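Local coordinates for protein Exo-beta-1,4-mannosidase (Rhizomucor miehei, PDB 4LYP) that probably hydrolyses terminal beta-1,4-linked mannose residues from mannans and manno-oligosaccharides as a family 5 glycoside hydrolase, and also shows transglycosylation activity, at residues A[189-194]-A[200-205]; A[101-106]-A[163-168]; A[157-162]-A[244-249]. All coordinates share one frame; numbering follows the deposited sequence. Where two conformers were deposited one is given.

Contact 1: A[189-194]-A[200-205]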
# COMPACT_ATOMS: atom_id res chain seq x y z
N ALA A 189 -9.22 -11.57 -12.45
CA ALA A 189 -8.37 -11.18 -13.56
C ALA A 189 -9.15 -10.97 -14.85
O ALA A 189 -8.62 -10.41 -15.80
CB ALA A 189 -7.24 -12.18 -13.76
N ARG A 190 -10.41 -11.43 -14.91
CA ARG A 190 -11.29 -11.08 -16.03
C ARG A 190 -11.37 -9.59 -16.22
O ARG A 190 -11.60 -9.11 -17.35
CB ARG A 190 -12.67 -11.67 -15.85
CG ARG A 190 -12.66 -13.20 -15.92
CD ARG A 190 -14.04 -13.80 -15.99
NE ARG A 190 -14.69 -13.54 -14.76
CZ ARG A 190 -16.00 -13.80 -14.51
NH1 ARG A 190 -16.79 -14.19 -15.51
NH2 ARG A 190 -16.57 -13.59 -13.31
N PHE A 191 -11.15 -8.82 -15.17
CA PHE A 191 -11.08 -7.36 -15.23
C PHE A 191 -10.20 -6.84 -16.34
O PHE A 191 -10.55 -5.83 -16.99
CB PHE A 191 -10.58 -6.86 -13.87
CG PHE A 191 -10.55 -5.34 -13.72
CD1 PHE A 191 -9.45 -4.60 -14.17
CD2 PHE A 191 -11.60 -4.69 -13.09
CE1 PHE A 191 -9.43 -3.17 -14.04
CE2 PHE A 191 -11.55 -3.30 -12.94
CZ PHE A 191 -10.48 -2.56 -13.38
N TYR A 192 -9.03 -7.48 -16.59
CA TYR A 192 -8.15 -7.05 -17.67
C TYR A 192 -7.93 -8.13 -18.74
O TYR A 192 -7.45 -7.82 -19.79
CB TYR A 192 -6.83 -6.52 -17.12
CG TYR A 192 -6.19 -7.36 -16.00
CD1 TYR A 192 -5.68 -8.58 -16.21
CD2 TYR A 192 -6.18 -6.86 -14.68
CE1 TYR A 192 -5.09 -9.34 -15.19
CE2 TYR A 192 -5.62 -7.59 -13.65
CZ TYR A 192 -5.08 -8.83 -13.89
OH TYR A 192 -4.54 -9.54 -12.84
N ASN A 193 -8.31 -9.39 -18.50
CA ASN A 193 -8.02 -10.47 -19.47
C ASN A 193 -9.23 -10.88 -20.33
O ASN A 193 -9.07 -11.55 -21.35
CB ASN A 193 -7.54 -11.74 -18.73
CG ASN A 193 -6.10 -11.62 -18.28
OD1 ASN A 193 -5.35 -10.78 -18.80
ND2 ASN A 193 -5.74 -12.45 -17.30
N ASP A 194 -10.45 -10.53 -19.94
CA ASP A 194 -11.63 -11.02 -20.66
C ASP A 194 -12.03 -9.96 -21.69
O ASP A 194 -12.27 -8.79 -21.35
CB ASP A 194 -12.75 -11.32 -19.70
CG ASP A 194 -13.97 -11.82 -20.43
OD1 ASP A 194 -14.21 -13.07 -20.35
OD2 ASP A 194 -14.71 -11.10 -21.06
N LYS A 200 -15.60 -2.89 -20.23
CA LYS A 200 -16.67 -2.37 -19.37
C LYS A 200 -16.16 -2.06 -17.96
O LYS A 200 -16.46 -1.02 -17.36
CB LYS A 200 -17.82 -3.38 -19.33
CG LYS A 200 -18.53 -3.51 -20.71
CD LYS A 200 -19.71 -4.44 -20.69
CE LYS A 200 -19.92 -5.29 -21.81
NZ LYS A 200 -21.05 -6.15 -21.38
N ALA A 201 -15.38 -2.99 -17.44
CA ALA A 201 -14.81 -2.87 -16.06
C ALA A 201 -13.90 -1.67 -16.07
O ALA A 201 -13.90 -0.88 -15.13
CB ALA A 201 -14.14 -4.15 -15.65
N ASN A 202 -13.03 -1.54 -17.10
CA ASN A 202 -12.07 -0.44 -17.15
C ASN A 202 -12.69 0.89 -17.34
O ASN A 202 -12.17 1.91 -16.88
CB ASN A 202 -10.94 -0.77 -18.08
CG ASN A 202 -9.97 -1.70 -17.34
OD1 ASN A 202 -9.03 -1.22 -16.69
ND2 ASN A 202 -10.09 -3.07 -17.63
N LYS A 203 -13.88 0.96 -17.99
CA LYS A 203 -14.65 2.19 -18.08
C LYS A 203 -15.06 2.68 -16.67
O LYS A 203 -14.84 3.84 -16.31
CB LYS A 203 -15.91 1.95 -18.91
CG LYS A 203 -16.84 3.16 -18.98
CD LYS A 203 -18.01 3.21 -17.98
CE LYS A 203 -18.93 4.43 -18.21
NZ LYS A 203 -18.97 4.77 -19.65
N LEU A 204 -15.62 1.75 -15.86
CA LEU A 204 -16.02 2.11 -14.51
C LEU A 204 -14.82 2.52 -13.66
O LEU A 204 -14.90 3.43 -12.85
CB LEU A 204 -16.70 0.93 -13.82
CG LEU A 204 -17.99 0.42 -14.51
CD1 LEU A 204 -18.56 -0.65 -13.58
CD2 LEU A 204 -19.00 1.53 -14.74
N PHE A 205 -13.68 1.83 -13.85
CA PHE A 205 -12.47 2.12 -13.09
C PHE A 205 -11.94 3.48 -13.48
O PHE A 205 -11.59 4.27 -12.57
CB PHE A 205 -11.50 1.00 -13.40
CG PHE A 205 -10.11 1.10 -12.75
CD1 PHE A 205 -9.95 1.46 -11.40
CD2 PHE A 205 -8.99 0.74 -13.48
CE1 PHE A 205 -8.71 1.45 -10.80
CE2 PHE A 205 -7.73 0.75 -12.91
CZ PHE A 205 -7.59 1.07 -11.56
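Three residues of helix 200-205 receive the ring of Phe191, and two of these contacts are apolar. Ala201 CB packs against the CD2-CE2 side of the ring, 3.6 Å from Phe191 CD2. At the far end Phe191 CZ meets Phe205 CD2 at 3.6 Å. The two rings form an offset edge-to-face pair, the edge of Phe191 turned to the face of Phe205 with the planes at 74°. The ring reaches this place because Phe191 CG stands anti to the backbone N (chi1 -176°). The two segments belong to consecutive helices, 181-193 and 197-213, joined by a short link in the (beta/alpha)8 barrel enzyme; the local axes of 189-193 and 200-205 approach to 9.1 Å, with N-to-C directions 104° apart, and Asp194 OD2 caps the N atoms of Glu196 and Ile197 at the start of the second helix. The polar part of the contact is Asn202. Its amide plane is inclined to the Phe191 ring, and Asn202 OD1 comes within 3.3 Å of Phe191 CE1. Asn202 ND2 is 2.9 Å from Phe191 O and gives a hydrogen bond to Ala198 O, while OD1 accepts one from Trp246 NE1 of helix 244-257.

Contact 2: A[101-106]-A[163-168]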
# COMPACT_ATOMS: atom_id res chain seq x y z
N SER A 101 -9.62 4.12 -2.84
CA SER A 101 -10.73 3.42 -3.47
C SER A 101 -11.29 2.47 -2.41
O SER A 101 -10.57 2.05 -1.51
CB SER A 101 -10.27 2.63 -4.69
OG SER A 101 -9.50 1.49 -4.34
N SER A 102 -12.57 2.13 -2.59
CA SER A 102 -13.17 0.94 -1.95
C SER A 102 -14.56 0.82 -2.52
O SER A 102 -15.30 1.79 -2.57
CB SER A 102 -13.15 0.98 -0.44
OG SER A 102 -13.81 2.07 0.04
N GLU A 103 -14.92 -0.40 -2.90
CA GLU A 103 -16.14 -0.66 -3.61
C GLU A 103 -17.12 -1.40 -2.73
O GLU A 103 -16.75 -2.34 -2.00
CB GLU A 103 -15.86 -1.41 -4.92
CG GLU A 103 -15.11 -0.57 -5.94
CD GLU A 103 -13.59 -0.50 -5.68
OE1 GLU A 103 -12.94 -1.47 -5.37
OE2 GLU A 103 -13.07 0.64 -5.93
N GLY A 104 -18.41 -1.04 -2.85
CA GLY A 104 -19.50 -1.82 -2.25
C GLY A 104 -19.93 -2.96 -3.18
O GLY A 104 -19.19 -3.32 -4.11
N PRO A 105 -21.10 -3.55 -2.98
CA PRO A 105 -22.10 -3.15 -1.94
C PRO A 105 -21.63 -3.44 -0.51
O PRO A 105 -20.70 -4.25 -0.28
CB PRO A 105 -23.32 -4.00 -2.32
CG PRO A 105 -22.80 -5.14 -3.03
CD PRO A 105 -21.58 -4.70 -3.81
N ASP A 106 -22.30 -2.82 0.45
CA ASP A 106 -21.85 -2.81 1.83
C ASP A 106 -22.37 -3.98 2.65
O ASP A 106 -22.26 -3.99 3.88
CB ASP A 106 -22.28 -1.48 2.51
CG ASP A 106 -21.48 -0.26 1.93
OD1 ASP A 106 -20.24 -0.44 1.82
OD2 ASP A 106 -22.07 0.76 1.64
N VAL A 163 -15.79 -6.83 -11.68
CA VAL A 163 -16.26 -7.95 -12.48
C VAL A 163 -17.67 -8.32 -12.10
O VAL A 163 -18.53 -8.55 -12.98
CB VAL A 163 -15.28 -9.14 -12.41
CG1 VAL A 163 -15.88 -10.39 -13.06
CG2 VAL A 163 -13.93 -8.77 -13.04
N ALA A 164 -17.98 -8.40 -10.80
CA ALA A 164 -19.35 -8.70 -10.37
C ALA A 164 -20.32 -7.66 -10.88
O ALA A 164 -21.48 -8.00 -11.26
CB ALA A 164 -19.38 -8.76 -8.84
N TRP A 165 -19.97 -6.38 -10.80
CA TRP A 165 -20.85 -5.35 -11.37
C TRP A 165 -21.11 -5.55 -12.83
O TRP A 165 -22.26 -5.43 -13.27
CB TRP A 165 -20.28 -4.00 -11.10
CG TRP A 165 -20.49 -3.46 -9.69
CD1 TRP A 165 -21.56 -3.66 -8.88
CD2 TRP A 165 -19.61 -2.54 -8.99
NE1 TRP A 165 -21.42 -2.95 -7.70
CE2 TRP A 165 -20.24 -2.24 -7.73
CE3 TRP A 165 -18.40 -1.92 -9.30
CZ2 TRP A 165 -19.69 -1.33 -6.84
CZ3 TRP A 165 -17.89 -1.00 -8.40
CH2 TRP A 165 -18.53 -0.72 -7.17
N ILE A 166 -20.10 -5.89 -13.61
CA ILE A 166 -20.31 -6.02 -15.04
C ILE A 166 -21.10 -7.26 -15.40
O ILE A 166 -21.98 -7.20 -16.26
CB ILE A 166 -18.91 -6.02 -15.77
CG1 ILE A 166 -18.17 -4.69 -15.55
CG2 ILE A 166 -19.13 -6.31 -17.29
CD1 ILE A 166 -18.98 -3.45 -15.89
N THR A 167 -20.84 -8.36 -14.70
CA THR A 167 -21.52 -9.65 -15.03
C THR A 167 -22.89 -9.72 -14.44
O THR A 167 -23.67 -10.54 -14.83
CB THR A 167 -20.65 -10.86 -14.64
OG1 THR A 167 -20.52 -10.85 -13.21
CG2 THR A 167 -19.31 -10.90 -15.27
N GLY A 168 -23.17 -8.82 -13.47
CA GLY A 168 -24.42 -8.81 -12.78
C GLY A 168 -24.57 -9.90 -11.76
O GLY A 168 -25.67 -10.15 -11.34
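Trp165 reaches from helix 163-167 to the loop at 101-106, its benzo ring meeting Glu103 and Gly104 and its pyrrole nitrogen lying by Pro105. Its CG lies anti to the carbonyl carbon (chi1 -78°), which carries the six-membered ring toward the loop until CH2 is 3.6 Å from Glu103 CB and CZ2 is 3.4 Å from Gly104 O. The aliphatic part of Glu103 does the touching. The chain is bent at chi2 (80°), so that CG stays beside the indole, 3.7 Å from Trp165 CZ3, while the carboxylate turns off, its plane 81° from that of the indole. Glu103 OE1 then accepts a hydrogen bond from Gly158 N, near the start of the helix that bears Trp165. The loop follows strand 95-99 of the TIM barrel and is thus one of the connections of the beta/alpha repeat, here packed against helix 158-167, which comes after the next strand, 144-148. Pro105, preceded by a cis peptide bond, makes a looser approach: its CD is 4.3 Å from Trp165 NE1. No hydrogen bond joins the two segments. The backbone O of Glu103 is held by Arg111 NH2, and Met117 and Pro120 also touch the Trp165 side chain.

Contact 3: A[157-162]-A[244-249]; sequences GGFGQY and ASWFEE
Aromatic packing makes this contact between helix 158-167, in the long excursion after strand 144-148, and helix 244-257, which follows strand 230-234, in this TIM-barrel enzyme, with Phe159 of the first meeting Trp246 of the second. The backbones stay far apart: even the nearest CA atoms, those of Phe159 and Trp246, are separated by 13.5 Å, so the side chains alone bridge the distance, coming from opposite directions. Phe159 CZ lies 3.7 Å from Trp246 CZ2, and Phe159 CE2 is 3.9 Å from Trp246 CH2. Thus the CE2-CZ bond of the phenyl ring lies against the outer carbons of the indole's benzo ring. The planes are at 83° and the ring centroids 5.8 Å apart. With CG anti to the backbone N (chi1 176°), the indole of Trp246 is sent off its own helix toward Phe159. Its rotation is further constrained at NE1 by Asn202. Both rings are buried, the Phe159 side chain about 12 Å from a bound guanidine. Helix 181-193 borders the pair, Phe191 stacking on Phe159 and Tyr192 meeting Trp246, while Ala236 and Ile235, just after strand 230-234, touch Phe159 and Trp246 respectively.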
# COMPACT_ATOMS: atom_id res chain seq x y z
N GLY A 157 -13.20 -4.59 -1.96
CA GLY A 157 -14.07 -4.91 -3.11
C GLY A 157 -13.16 -5.26 -4.29
O GLY A 157 -12.92 -6.44 -4.56
N GLY A 158 -12.58 -4.24 -4.92
CA GLY A 158 -11.47 -4.48 -5.83
C GLY A 158 -11.94 -4.97 -7.22
O GLY A 158 -13.11 -4.90 -7.60
N PHE A 159 -10.98 -5.49 -7.99
CA PHE A 159 -11.25 -5.88 -9.39
C PHE A 159 -12.33 -6.94 -9.44
O PHE A 159 -13.15 -6.94 -10.37
CB PHE A 159 -10.00 -6.38 -10.06
CG PHE A 159 -9.00 -5.31 -10.41
CD1 PHE A 159 -9.14 -4.00 -10.05
CD2 PHE A 159 -7.84 -5.66 -11.07
CE1 PHE A 159 -8.23 -3.02 -10.39
CE2 PHE A 159 -6.90 -4.71 -11.44
CZ PHE A 159 -7.06 -3.38 -11.08
N GLY A 160 -12.43 -7.86 -8.46
CA GLY A 160 -13.49 -8.84 -8.45
C GLY A 160 -14.85 -8.22 -8.30
O GLY A 160 -15.82 -8.71 -8.88
N GLN A 161 -14.95 -7.13 -7.55
CA GLN A 161 -16.21 -6.41 -7.43
C GLN A 161 -16.56 -5.75 -8.77
O GLN A 161 -17.72 -5.77 -9.16
CB GLN A 161 -16.17 -5.41 -6.28
CG GLN A 161 -17.48 -4.65 -6.16
CD GLN A 161 -18.64 -5.59 -5.90
OE1 GLN A 161 -18.61 -6.37 -4.94
NE2 GLN A 161 -19.70 -5.54 -6.73
N TYR A 162 -15.59 -5.11 -9.44
CA TYR A 162 -15.92 -4.55 -10.77
C TYR A 162 -16.43 -5.65 -11.69
O TYR A 162 -17.41 -5.44 -12.45
CB TYR A 162 -14.74 -3.83 -11.39
CG TYR A 162 -14.40 -2.48 -10.83
CD1 TYR A 162 -13.56 -2.31 -9.74
CD2 TYR A 162 -14.95 -1.32 -11.36
CE1 TYR A 162 -13.21 -1.07 -9.26
CE2 TYR A 162 -14.60 -0.07 -10.90
CZ TYR A 162 -13.70 0.07 -9.87
OH TYR A 162 -13.32 1.32 -9.52
N ALA A 244 0.85 -6.29 -20.53
CA ALA A 244 1.59 -5.06 -20.75
C ALA A 244 0.68 -3.96 -21.31
O ALA A 244 0.77 -2.77 -20.96
CB ALA A 244 2.79 -5.26 -21.69
N SER A 245 -0.20 -4.34 -22.25
CA SER A 245 -1.06 -3.32 -22.90
C SER A 245 -1.98 -2.64 -21.89
O SER A 245 -2.33 -1.48 -22.05
CB SER A 245 -1.91 -4.00 -23.99
OG SER A 245 -2.66 -5.11 -23.45
N TRP A 246 -2.40 -3.37 -20.83
CA TRP A 246 -3.27 -2.76 -19.81
C TRP A 246 -2.46 -1.77 -18.97
O TRP A 246 -2.93 -0.65 -18.73
CB TRP A 246 -3.91 -3.84 -18.98
CG TRP A 246 -4.74 -3.36 -17.85
CD1 TRP A 246 -6.03 -2.94 -17.92
CD2 TRP A 246 -4.34 -3.26 -16.44
NE1 TRP A 246 -6.50 -2.58 -16.66
CE2 TRP A 246 -5.50 -2.78 -15.73
CE3 TRP A 246 -3.16 -3.52 -15.74
CZ2 TRP A 246 -5.49 -2.57 -14.36
CZ3 TRP A 246 -3.18 -3.37 -14.34
CH2 TRP A 246 -4.33 -2.85 -13.67
N PHE A 247 -1.24 -2.14 -18.57
CA PHE A 247 -0.40 -1.20 -17.88
C PHE A 247 -0.17 0.02 -18.74
O PHE A 247 -0.19 1.16 -18.20
CB PHE A 247 0.94 -1.81 -17.51
CG PHE A 247 0.86 -2.78 -16.37
CD1 PHE A 247 0.71 -2.33 -15.03
CD2 PHE A 247 0.93 -4.18 -16.59
CE1 PHE A 247 0.65 -3.22 -13.99
CE2 PHE A 247 0.87 -5.06 -15.51
CZ PHE A 247 0.74 -4.57 -14.21
N GLU A 248 0.11 -0.14 -20.03
CA GLU A 248 0.36 1.03 -20.89
C GLU A 248 -0.85 1.94 -20.92
O GLU A 248 -0.80 3.16 -20.77
CB GLU A 248 0.70 0.54 -22.32
CG GLU A 248 0.95 1.67 -23.31
CD GLU A 248 2.19 2.35 -22.90
OE1 GLU A 248 3.22 1.71 -22.56
OE2 GLU A 248 2.15 3.56 -22.98
N GLU A 249 -2.03 1.34 -21.11
CA GLU A 249 -3.21 2.16 -21.28
C GLU A 249 -3.60 2.87 -19.99
O GLU A 249 -3.97 4.05 -20.02
CB GLU A 249 -4.33 1.22 -21.78
CG GLU A 249 -5.42 1.93 -22.55
CD GLU A 249 -6.59 1.79 -21.71
OE1 GLU A 249 -7.60 1.07 -22.02
OE2 GLU A 249 -6.42 2.35 -20.66

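Overall arrangement
Contacts 1 and 3 are buried and adjoining, their centres about 6 Å apart, whereas contact 2, its centre 12 to 13 Å from theirs, is partly buried. Contacts 2 and 3 share helix 158-167: from its early part Phe159 reaches to helix 244-257, and from its later part Trp165 reaches to the loop at 101-106. Contact 1 joins two helices that follow this one in sequence and is nested within the loop closed by contact 3. Contact 3 is ring on ring; in contact 1 one ring packs on a methyl, an amide and a second ring, and that amide also binds the tryptophan of contact 3. Contact 2 instead sets one indole against aliphatic and backbone atoms. Val163 and Ile166, in its helical segment, pack on residues of contact 1.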